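Local atomic coordinates of alpha-1,3-glucanase (Paenibacillus glycanilyticus, PDB entry 6K0P), a protein that hydrolyses alpha-1,3-glucan as a glycoside hydrolase family 87 enzyme, here an engineered variant of the catalytic domain holding the disaccharide nigerose. Residues A[280-293]-A[300-312]. The protein carries 1 engineered substitution. Sequence-based numbering, arbitrary orientation.
With GLC (alpha-D-glucopyranose), chain B; GLC (alpha-D-glucopyranose), chain C.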
loop_
_atom_site.group_PDB
_atom_site.type_symbol
_atom_site.label_atom_id
_atom_site.label_comp_id
_atom_site.label_asym_id
_atom_site.label_seq_id
_atom_site.Cartn_x
_atom_site.Cartn_y
_atom_site.Cartn_z
ATOM N N ARG A 280 -15.245 -0.121 -1.283
ATOM C CA ARG A 280 -14.818 -1.470 -1.609
ATOM C C ARG A 280 -16.013 -2.307 -2.037
ATOM O O ARG A 280 -17.102 -2.203 -1.456
ATOM C CB ARG A 280 -14.171 -2.095 -0.373
ATOM C CG ARG A 280 -13.655 -3.502 -0.561
ATOM C CD ARG A 280 -12.907 -3.941 0.691
ATOM N NE ARG A 280 -12.457 -5.321 0.584
ATOM C CZ ARG A 280 -11.523 -5.865 1.357
ATOM N NH1 ARG A 280 -10.935 -5.140 2.296
ATOM N NH2 ARG A 280 -11.166 -7.134 1.188
ATOM N N VAL A 281 -15.796 -3.133 -3.059
ATOM C CA VAL A 281 -16.736 -4.164 -3.487
ATOM C C VAL A 281 -15.920 -5.426 -3.713
ATOM O O VAL A 281 -14.870 -5.376 -4.363
ATOM C CB VAL A 281 -17.470 -3.760 -4.781
ATOM C CG1 VAL A 281 -18.535 -4.805 -5.148
ATOM C CG2 VAL A 281 -18.102 -2.373 -4.636
ATOM N N ASP A 282 -16.379 -6.550 -3.172
ATOM C CA ASP A 282 -15.619 -7.790 -3.241
ATOM C C ASP A 282 -16.122 -8.633 -4.407
ATOM O O ASP A 282 -17.274 -9.093 -4.402
ATOM C CB ASP A 282 -15.696 -8.569 -1.928
ATOM C CG ASP A 282 -15.011 -7.848 -0.781
ATOM O OD1 ASP A 282 -14.092 -7.044 -1.027
ATOM O OD2 ASP A 282 -15.392 -8.099 0.376
ATOM N N GLY A 283 -15.250 -8.844 -5.383
ATOM C CA GLY A 283 -15.581 -9.533 -6.606
ATOM C C GLY A 283 -15.043 -8.750 -7.782
ATOM O O GLY A 283 -13.944 -9.005 -8.276
ATOM N N PRO A 284 -15.803 -7.758 -8.231
ATOM C CA PRO A 284 -15.314 -6.849 -9.272
ATOM C C PRO A 284 -14.307 -5.865 -8.689
ATOM O O PRO A 284 -14.097 -5.791 -7.481
ATOM C CB PRO A 284 -16.592 -6.110 -9.693
ATOM C CG PRO A 284 -17.420 -6.074 -8.447
ATOM C CD PRO A 284 -17.170 -7.415 -7.793
ATOM N N GLY A 285 -13.680 -5.098 -9.574
ATOM C CA GLY A 285 -12.920 -3.938 -9.150
ATOM C C GLY A 285 -11.414 -4.018 -9.259
ATOM O O GLY A 285 -10.732 -3.098 -8.786
ATOM N N LYS A 286 -10.864 -5.064 -9.861
ATOM C CA LYS A 286 -9.429 -5.108 -10.102
ATOM C C LYS A 286 -9.154 -4.459 -11.450
ATOM O O LYS A 286 -9.823 -4.775 -12.441
ATOM C CB LYS A 286 -8.914 -6.548 -10.090
ATOM C CG LYS A 286 -8.991 -7.204 -8.720
ATOM C CD LYS A 286 -10.274 -8.012 -8.530
ATOM C CE LYS A 286 -10.219 -8.756 -7.207
ATOM N NZ LYS A 286 -11.425 -9.618 -7.000
ATOM N N PHE A 287 -8.196 -3.526 -11.486
ATOM C CA PHE A 287 -7.914 -2.849 -12.751
ATOM C C PHE A 287 -7.514 -3.847 -13.831
ATOM O O PHE A 287 -7.978 -3.757 -14.974
ATOM C CB PHE A 287 -6.838 -1.773 -12.583
ATOM C CG PHE A 287 -6.343 -1.214 -13.894
ATOM C CD1 PHE A 287 -7.221 -0.581 -14.769
ATOM C CD2 PHE A 287 -5.013 -1.321 -14.251
ATOM C CE1 PHE A 287 -6.768 -0.082 -15.981
ATOM C CE2 PHE A 287 -4.549 -0.809 -15.459
ATOM C CZ PHE A 287 -5.428 -0.199 -16.323
ATOM N N ILE A 288 -6.668 -4.811 -13.486
ATOM C CA ILE A 288 -6.267 -5.876 -14.398
ATOM C C ILE A 288 -6.765 -7.192 -13.822
ATOM O O ILE A 288 -6.442 -7.538 -12.676
ATOM C CB ILE A 288 -4.744 -5.918 -14.601
ATOM C CG1 ILE A 288 -4.262 -4.657 -15.318
ATOM C CG2 ILE A 288 -4.343 -7.172 -15.393
ATOM C CD1 ILE A 288 -2.755 -4.431 -15.199
ATOM N N ASP A 289 -7.554 -7.919 -14.611
ATOM C CA ASP A 289 -7.861 -9.315 -14.352
ATOM C C ASP A 289 -6.978 -10.170 -15.247
ATOM O O ASP A 289 -6.741 -9.833 -16.413
ATOM C CB ASP A 289 -9.324 -9.615 -14.683
ATOM C CG ASP A 289 -10.290 -8.827 -13.830
ATOM O OD1 ASP A 289 -10.218 -8.945 -12.597
ATOM O OD2 ASP A 289 -11.118 -8.097 -14.402
ATOM N N GLY A 290 -6.483 -11.267 -14.698
ATOM C CA GLY A 290 -5.670 -12.165 -15.492
ATOM C C GLY A 290 -5.499 -13.486 -14.786
ATOM O O GLY A 290 -4.390 -13.838 -14.371
ATOM N N ASN A 291 -6.604 -14.202 -14.613
ATOM C CA ASN A 291 -6.560 -15.450 -13.863
ATOM C C ASN A 291 -5.694 -16.461 -14.599
ATOM O O ASN A 291 -5.903 -16.737 -15.785
ATOM C CB ASN A 291 -7.972 -16.000 -13.668
ATOM C CG ASN A 291 -8.752 -15.239 -12.608
ATOM O OD1 ASN A 291 -8.171 -14.588 -11.738
ATOM N ND2 ASN A 291 -10.076 -15.321 -12.678
ATOM N N GLY A 292 -4.699 -16.990 -13.890
ATOM C CA GLY A 292 -3.768 -17.930 -14.475
ATOM C C GLY A 292 -2.772 -17.341 -15.446
ATOM O O GLY A 292 -2.057 -18.101 -16.105
ATOM N N MET A 293 -2.689 -16.013 -15.563
ATOM C CA MET A 293 -1.840 -15.425 -16.590
ATOM C C MET A 293 -0.366 -15.732 -16.351
ATOM O O MET A 293 0.085 -15.923 -15.213
ATOM C CB MET A 293 -2.059 -13.912 -16.708
ATOM C CG MET A 293 -1.352 -13.083 -15.647
ATOM S SD MET A 293 -1.830 -11.348 -15.794
ATOM C CE MET A 293 -0.636 -10.573 -14.697
ATOM N N ASN A 300 5.504 0.657 -14.946
ATOM C CA ASN A 300 5.376 2.121 -14.971
ATOM C C ASN A 300 3.930 2.556 -15.215
ATOM O O ASN A 300 3.649 3.442 -16.031
ATOM C CB ASN A 300 6.331 2.744 -15.996
ATOM C CG ASN A 300 6.391 4.269 -15.909
ATOM O OD1 ASN A 300 6.304 4.859 -14.816
ATOM N ND2 ASN A 300 6.538 4.916 -17.066
ATOM N N ILE A 301 2.995 1.909 -14.527
ATOM C CA ILE A 301 1.618 2.379 -14.519
ATOM C C ILE A 301 1.269 2.917 -13.136
ATOM O O ILE A 301 1.851 2.527 -12.115
ATOM C CB ILE A 301 0.569 1.382 -15.055
ATOM C CG1 ILE A 301 0.288 0.272 -14.056
ATOM C CG2 ILE A 301 0.999 0.807 -16.426
ATOM C CD1 ILE A 301 -0.974 -0.506 -14.419
ATOM N N TRP A 302 0.329 3.859 -13.121
ATOM C CA TRP A 302 -0.125 4.549 -11.918
ATOM C C TRP A 302 -1.634 4.353 -11.866
ATOM O O TRP A 302 -2.343 4.756 -12.791
ATOM C CB TRP A 302 0.267 6.025 -12.053
ATOM C CG TRP A 302 -0.276 7.030 -11.058
ATOM C CD1 TRP A 302 -1.117 6.816 -9.996
ATOM C CD2 TRP A 302 0.014 8.429 -11.067
ATOM N NE1 TRP A 302 -1.369 8.012 -9.347
ATOM C CE2 TRP A 302 -0.691 9.015 -9.997
ATOM C CE3 TRP A 302 0.801 9.247 -11.887
ATOM C CZ2 TRP A 302 -0.632 10.382 -9.726
ATOM C CZ3 TRP A 302 0.855 10.606 -11.618
ATOM C CH2 TRP A 302 0.144 11.159 -10.545
ATOM N N VAL A 303 -2.119 3.665 -10.831
ATOM C CA VAL A 303 -3.518 3.261 -10.737
ATOM C C VAL A 303 -4.090 3.757 -9.414
ATOM O O VAL A 303 -3.445 3.622 -8.367
ATOM C CB VAL A 303 -3.634 1.724 -10.845
ATOM C CG1 VAL A 303 -5.061 1.265 -10.724
ATOM C CG2 VAL A 303 -3.032 1.247 -12.156
ATOM N N GLU A 304 -5.300 4.316 -9.467
ATOM C CA GLU A 304 -6.011 4.805 -8.291
ATOM C C GLU A 304 -7.492 4.484 -8.381
ATOM O O GLU A 304 -8.059 4.381 -9.472
ATOM C CB GLU A 304 -5.896 6.326 -8.108
ATOM C CG GLU A 304 -4.454 6.803 -8.057
ATOM C CD GLU A 304 -4.249 8.077 -7.249
ATOM O OE1 GLU A 304 -5.164 8.509 -6.499
ATOM O OE2 GLU A 304 -3.136 8.644 -7.340
ATOM N N HIS A 305 -8.121 4.341 -7.212
ATOM C CA HIS A 305 -9.586 4.304 -7.123
ATOM C C HIS A 305 -10.176 3.086 -7.821
ATOM O O HIS A 305 -11.266 3.154 -8.403
ATOM C CB HIS A 305 -10.226 5.621 -7.576
ATOM C CG HIS A 305 -9.643 6.814 -6.892
ATOM N ND1 HIS A 305 -9.398 8.004 -7.542
ATOM C CD2 HIS A 305 -9.240 6.988 -5.612
ATOM C CE1 HIS A 305 -8.864 8.862 -6.688
ATOM N NE2 HIS A 305 -8.757 8.270 -5.511
ATOM N N PHE A 306 -9.441 1.978 -7.760
ATOM C CA PHE A 306 -9.949 0.636 -7.990
ATOM C C PHE A 306 -9.973 -0.100 -6.660
ATOM O O PHE A 306 -9.472 0.393 -5.643
ATOM C CB PHE A 306 -9.080 -0.107 -9.021
ATOM C CG PHE A 306 -9.241 0.427 -10.418
ATOM C CD1 PHE A 306 -8.473 1.501 -10.860
ATOM C CD2 PHE A 306 -10.190 -0.111 -11.274
ATOM C CE1 PHE A 306 -8.636 2.011 -12.142
ATOM C CE2 PHE A 306 -10.357 0.394 -12.556
ATOM C CZ PHE A 306 -9.582 1.457 -12.991
ATOM N N VAL A 307 -10.576 -1.289 -6.666
ATOM C CA VAL A 307 -10.496 -2.138 -5.484
ATOM C C VAL A 307 -9.075 -2.671 -5.322
ATOM O O VAL A 307 -8.476 -2.566 -4.244
ATOM C CB VAL A 307 -11.563 -3.248 -5.532
ATOM C CG1 VAL A 307 -11.475 -4.127 -4.278
ATOM C CG2 VAL A 307 -12.953 -2.619 -5.624
ATOM N N CYS A 308 -8.487 -3.181 -6.412
ATOM C CA CYS A 308 -7.093 -3.615 -6.418
ATOM C C CYS A 308 -6.472 -3.265 -7.758
ATOM O O CYS A 308 -7.180 -3.050 -8.748
ATOM C CB CYS A 308 -6.945 -5.142 -6.293
ATOM S SG CYS A 308 -7.897 -5.909 -4.980
ATOM N N LEU A 309 -5.131 -3.270 -7.797
ATOM C CA LEU A 309 -4.448 -3.322 -9.090
ATOM C C LEU A 309 -4.580 -4.707 -9.707
ATOM O O LEU A 309 -5.021 -4.845 -10.852
ATOM C CB LEU A 309 -2.973 -2.923 -8.967
ATOM C CG LEU A 309 -2.121 -3.215 -10.222
ATOM C CD1 LEU A 309 -2.731 -2.590 -11.487
ATOM C CD2 LEU A 309 -0.671 -2.745 -10.050
ATOM N N TYR A 310 -4.216 -5.748 -8.959
ATOM C CA TYR A 310 -4.180 -7.094 -9.513
ATOM C C TYR A 310 -4.301 -8.110 -8.386
ATOM O O TYR A 310 -3.699 -7.941 -7.317
ATOM C CB TYR A 310 -2.882 -7.338 -10.294
ATOM C CG TYR A 310 -2.851 -8.700 -10.942
ATOM C CD1 TYR A 310 -3.677 -8.991 -12.021
ATOM C CD2 TYR A 310 -2.026 -9.704 -10.456
ATOM C CE1 TYR A 310 -3.674 -10.246 -12.613
ATOM C CE2 TYR A 310 -2.005 -10.953 -11.053
ATOM C CZ TYR A 310 -2.837 -11.220 -12.119
ATOM O OH TYR A 310 -2.837 -12.478 -12.689
ATOM N N TRP A 311 -5.068 -9.174 -8.649
ATOM C CA TRP A 311 -5.312 -10.264 -7.705
ATOM C C TRP A 311 -5.060 -11.545 -8.490
ATOM O O TRP A 311 -5.961 -12.053 -9.166
ATOM C CB TRP A 311 -6.741 -10.192 -7.190
ATOM C CG TRP A 311 -7.079 -11.183 -6.117
ATOM C CD1 TRP A 311 -7.298 -12.528 -6.271
ATOM C CD2 TRP A 311 -7.269 -10.900 -4.731
ATOM N NE1 TRP A 311 -7.603 -13.099 -5.055
ATOM C CE2 TRP A 311 -7.586 -12.123 -4.093
ATOM C CE3 TRP A 311 -7.185 -9.736 -3.960
ATOM C CZ2 TRP A 311 -7.831 -12.208 -2.723
ATOM C CZ3 TRP A 311 -7.434 -9.817 -2.603
ATOM C CH2 TRP A 311 -7.749 -11.050 -1.994
ATOM N N GLY A 312 -3.832 -12.057 -8.401
ATOM C CA GLY A 312 -3.458 -13.215 -9.192
ATOM C C GLY A 312 -4.015 -14.498 -8.613
ATOM O O GLY A 312 -4.144 -14.656 -7.402
HETATM C C1 GLC B . -11.955 -10.424 -0.390
HETATM C C2 GLC B . -12.402 -11.474 -1.388
HETATM C C3 GLC B . -11.491 -11.438 -2.594
HETATM C C4 GLC B . -11.423 -10.027 -3.166
HETATM C C5 GLC B . -10.941 -9.080 -2.101
HETATM C C6 GLC B . -10.992 -7.624 -2.537
HETATM O O1 GLC B . -10.739 -10.867 0.108
HETATM O O2 GLC B . -12.397 -12.739 -0.717
HETATM O O3 GLC B . -12.098 -12.218 -3.608
HETATM O O4 GLC B . -10.535 -9.957 -4.253
HETATM O O5 GLC B . -11.786 -9.179 -0.998
HETATM O O6 GLC B . -12.238 -7.190 -3.005
HETATM C C1 GLC C . -11.138 -13.058 -4.355
HETATM C C2 GLC C . -11.846 -13.706 -5.540
HETATM C C3 GLC C . -12.743 -14.826 -5.022
HETATM C C4 GLC C . -11.935 -15.809 -4.177
HETATM C C5 GLC C . -11.193 -15.049 -3.075
HETATM C C6 GLC C . -10.326 -15.952 -2.197
HETATM O O2 GLC C . -12.628 -12.730 -6.202
HETATM O O3 GLC C . -13.378 -15.486 -6.097
HETATM O O4 GLC C . -12.804 -16.767 -3.611
HETATM O O5 GLC C . -10.385 -14.039 -3.657
HETATM O O6 GLC C . -9.388 -16.660 -2.984
HETATM O O HOH W 1 -6.974 -9.389 -10.830
HETATM O O HOH W 2 -6.451 -12.181 -12.049
HETATM O O HOH W 3 -8.840 -12.441 -9.249
#
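Lys-286 reaches across to Trp-311, and the sugar sits where they meet. The lysine chain bends at its second torsion (chi2 94°), lays CE beside Trp-311 CB and holds NZ over the indole's five-membered ring, a cation-pi contact. The ammonium is also shared between the carbonyl of Gly-283 and O4 of the chain B glucose, with NZ 2.9 Å from that O4. The same O4 lies over a face of the indole, as does C1 of the chain C glucose. An alanine in place of Trp-311 would probably leave both sugars without their platform and the lysine ammonium without its aromatic partner. Arg-280 and Asp-282 grip the chain B glucose from another side: Arg-280 NH2 donates to the ring O5, sugar O6 donates to Asp-282 OD1, and a salt bridge of 2.9 Å from Arg-280 NE to Asp-282 OD1 ties the pair. Asp-354 takes Arg-280 NH1, and Tyr-122 bonds Asp-282 OD2.

Behind the sugar the backbones pair in parallel. Gly-285 O accepts from both Val-307 N (2.8 Å) and Cys-308 N (3.3 Å). Phe-287 N reaches Cys-308 O, and Ile-288 N meets Leu-309 O, nearly straight. Further along, water bridges Ile-288 O to Trp-311 N, and another joins Gly-290 N to Trp-311 O. Tyr-310 OH donates to Gly-290 O at 2.7 Å, approaching the opposite face of that carbonyl from Met-293 N, while Met-293 CE covers the tyrosine ring. Inside, Phe-287 CB sits squarely over the Phe-306 ring, and the Phe-287 ring meets Ile-301, Val-303 and Leu-309. Parallel strands on successive turns, apolar side chains inward and sugar-binding residues outward, are characteristic of the right-handed parallel beta-helix of pectate-lyase-like glycanases.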